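Ribokinase (PDB 3RY7) catalyses the magnesium-dependent, ATP-driven phosphorylation of D-ribose at O-5, giving D-ribose 5-phosphate. Local coordinates at residues A[164-169]-A[183-188]. Numbering follows the deposited sequence.
Sequences LNPAPA and IVPNET
Strands 161-165 and 182-183, neighbours in the parallel part of the large sheet, pair here through Leu164 and Ile183. Leu164 is hydrogen-bonded to the residues flanking Ile183: Val184 N gives to Leu164 O at 3.0 Å, and the other bond joins Leu164 to Ile182. Leu164 O also receives a CA-H...O contact from Ile183 CA. Beyond the bridge a side chain takes over. Asn165 has CG anti to the backbone N (chi1 163°), and its ND2 donates to Val184 O over 3.2 Å. That acceptor lies close to the amide plane of Asn165, although ND2 is tilted 27° from the carbonyl plane. OD1 accepts a hydrogen bond from Gln46 NE2 of helix 42-52, so both amide ends are held and the rotation is fixed. Pro166, the centre of an inverse gamma turn, turns its ring toward residues 183-185. Its CG meets Pro185 CB at 3.6 Å and Ile183 CG1 at 4.1 Å, while CD rests near Val184 O. Pro185 leads into Asn186, the N-cap of helix 187-194 and probably an ATP-binding residue; Asn165 lies near Asp254, the likely proton acceptor. An active site at the C-terminal ends of parallel strands marks the alpha/beta fold of PfkB-family sugar kinases.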
ATOM      1  N   LEU A 164      13.439 -23.470  13.484  1.00 22.01           N
ATOM      2  CA  LEU A 164      12.228 -23.200  14.239  1.00 19.14           C
ATOM      3  C   LEU A 164      12.139 -21.725  14.613  1.00 26.73           C
ATOM      4  O   LEU A 164      13.039 -21.175  15.256  1.00 24.67           O
ATOM      5  CB  LEU A 164      12.156 -24.038  15.513  1.00 19.32           C
ATOM      6  CG  LEU A 164      10.950 -23.717  16.413  1.00 27.07           C
ATOM      7  CD1 LEU A 164       9.665 -24.129  15.745  1.00 19.90           C
ATOM      8  CD2 LEU A 164      11.065 -24.370  17.782  1.00 28.17           C
ATOM      9  N   ASN A 165      11.046 -21.098  14.190  1.00 27.51           N
ATOM     10  CA  ASN A 165      10.646 -19.779  14.670  1.00 18.92           C
ATOM     11  C   ASN A 165       9.646 -19.987  15.799  1.00 23.76           C
ATOM     12  O   ASN A 165       8.476 -20.266  15.550  1.00 23.75           O
ATOM     13  CB  ASN A 165      10.053 -18.978  13.508  1.00 21.91           C
ATOM     14  CG  ASN A 165       9.249 -17.780  13.963  1.00 30.23           C
ATOM     15  OD1 ASN A 165       8.127 -17.580  13.506  1.00 27.90           O
ATOM     16  ND2 ASN A 165       9.810 -16.979  14.870  1.00 26.42           N
ATOM     17  N   PRO A 166      10.118 -19.892  17.056  1.00 21.30           N
ATOM     18  CA  PRO A 166       9.337 -20.342  18.212  1.00 22.91           C
ATOM     19  C   PRO A 166       8.275 -19.330  18.644  1.00 27.55           C
ATOM     20  O   PRO A 166       8.285 -18.882  19.799  1.00 27.84           O
ATOM     21  CB  PRO A 166      10.403 -20.511  19.306  1.00 24.65           C
ATOM     22  CG  PRO A 166      11.433 -19.478  18.966  1.00 19.08           C
ATOM     23  CD  PRO A 166      11.443 -19.377  17.453  1.00 22.88           C
ATOM     24  N   ALA A 167       7.368 -19.014  17.722  1.00 26.68           N
ATOM     25  CA  ALA A 167       6.364 -17.957  17.870  1.00 27.21           C
ATOM     26  C   ALA A 167       5.010 -18.517  17.474  1.00 22.64           C
ATOM     27  O   ALA A 167       4.914 -19.285  16.524  1.00 22.85           O
ATOM     28  CB  ALA A 167       6.714 -16.764  16.954  1.00 24.24           C
ATOM     29  N   PRO A 168       3.966 -18.184  18.231  1.00 21.53           N
ATOM     30  CA  PRO A 168       4.044 -17.387  19.454  1.00 24.87           C
ATOM     31  C   PRO A 168       4.745 -18.163  20.576  1.00 32.42           C
ATOM     32  O   PRO A 168       4.747 -19.403  20.576  1.00 27.91           O
ATOM     33  CB  PRO A 168       2.568 -17.186  19.812  1.00 27.90           C
ATOM     34  CG  PRO A 168       1.903 -18.439  19.296  1.00 26.41           C
ATOM     35  CD  PRO A 168       2.610 -18.723  18.005  1.00 21.77           C
ATOM     36  N   ALA A 169       5.319 -17.429  21.525  1.00 32.40           N
ATOM     37  CA  ALA A 169       6.072 -18.017  22.620  1.00 28.25           C
ATOM     38  C   ALA A 169       5.313 -19.130  23.323  1.00 35.65           C
ATOM     39  O   ALA A 169       4.137 -18.996  23.653  1.00 34.21           O
ATOM     40  CB  ALA A 169       6.458 -16.944  23.617  1.00 35.74           C
ATOM     41  N   ILE A 183      17.510 -21.758  15.611  1.00 20.63           N
ATOM     42  CA  ILE A 183      16.366 -21.202  16.303  1.00 17.14           C
ATOM     43  C   ILE A 183      16.337 -19.671  16.147  1.00 25.16           C
ATOM     44  O   ILE A 183      17.375 -19.015  16.211  1.00 21.96           O
ATOM     45  CB  ILE A 183      16.331 -21.655  17.769  1.00 19.65           C
ATOM     46  CG1 ILE A 183      14.948 -21.433  18.354  1.00 20.88           C
ATOM     47  CG2 ILE A 183      17.427 -20.969  18.597  1.00 19.51           C
ATOM     48  CD1 ILE A 183      14.736 -22.102  19.702  1.00 24.82           C
ATOM     49  N   VAL A 184      15.149 -19.112  15.927  1.00 22.26           N
ATOM     50  CA  VAL A 184      14.998 -17.680  15.624  1.00 22.41           C
ATOM     51  C   VAL A 184      13.891 -17.032  16.454  1.00 24.29           C
ATOM     52  O   VAL A 184      12.865 -16.634  15.912  1.00 29.72           O
ATOM     53  CB  VAL A 184      14.635 -17.480  14.135  1.00 22.88           C
ATOM     54  CG1 VAL A 184      14.561 -16.016  13.778  1.00 26.32           C
ATOM     55  CG2 VAL A 184      15.628 -18.204  13.243  1.00 21.57           C
ATOM     56  N   PRO A 185      14.080 -16.937  17.772  1.00 22.71           N
ATOM     57  CA  PRO A 185      13.088 -16.244  18.595  1.00 29.48           C
ATOM     58  C   PRO A 185      13.214 -14.718  18.472  1.00 34.43           C
ATOM     59  O   PRO A 185      14.171 -14.214  17.878  1.00 30.50           O
ATOM     60  CB  PRO A 185      13.449 -16.683  20.017  1.00 26.40           C
ATOM     61  CG  PRO A 185      14.905 -16.995  19.947  1.00 26.76           C
ATOM     62  CD  PRO A 185      15.145 -17.554  18.580  1.00 24.35           C
ATOM     63  N   ASN A 186      12.234 -13.996  18.999  1.00 28.80           N
ATOM     64  CA  ASN A 186      12.415 -12.582  19.250  1.00 36.88           C
ATOM     65  C   ASN A 186      12.870 -12.509  20.706  1.00 39.03           C
ATOM     66  O   ASN A 186      13.102 -13.558  21.330  1.00 31.95           O
ATOM     67  CB  ASN A 186      11.112 -11.820  19.017  1.00 28.90           C
ATOM     68  CG  ASN A 186      10.014 -12.255  19.954  1.00 27.97           C
ATOM     69  OD1 ASN A 186      10.270 -12.874  20.977  1.00 37.69           O
ATOM     70  ND2 ASN A 186       8.777 -11.925  19.615  1.00 34.20           N
ATOM     71  N   GLU A 187      12.987 -11.302  21.257  1.00 33.03           N
ATOM     72  CA  GLU A 187      13.494 -11.139  22.621  1.00 36.09           C
ATOM     73  C   GLU A 187      12.593 -11.802  23.638  1.00 37.23           C
ATOM     74  O   GLU A 187      13.054 -12.353  24.645  1.00 36.85           O
ATOM     75  CB  GLU A 187      13.628  -9.659  22.969  1.00 39.74           C
ATOM     76  CG  GLU A 187      14.626  -8.941  22.110  1.00 36.62           C
ATOM     77  CD  GLU A 187      14.342  -7.460  22.015  0.41 48.99           C
ATOM     78  OE1 GLU A 187      14.238  -6.798  23.078  1.00 55.92           O
ATOM     79  OE2 GLU A 187      14.224  -6.967  20.869  1.00 51.28           O
ATOM     80  N   THR A 188      11.296 -11.737  23.381  1.00 33.23           N
ATOM     81  CA  THR A 188      10.330 -12.267  24.325  1.00 35.74           C
ATOM     82  C   THR A 188      10.363 -13.792  24.314  1.00 34.45           C
ATOM     83  O   THR A 188      10.306 -14.433  25.366  1.00 38.96           O
ATOM     84  CB  THR A 188       8.916 -11.757  24.004  1.00 40.64           C
ATOM     85  OG1 THR A 188       8.977 -10.355  23.700  1.00 49.83           O
ATOM     86  CG2 THR A 188       7.998 -11.984  25.184  1.00 39.36           C
TER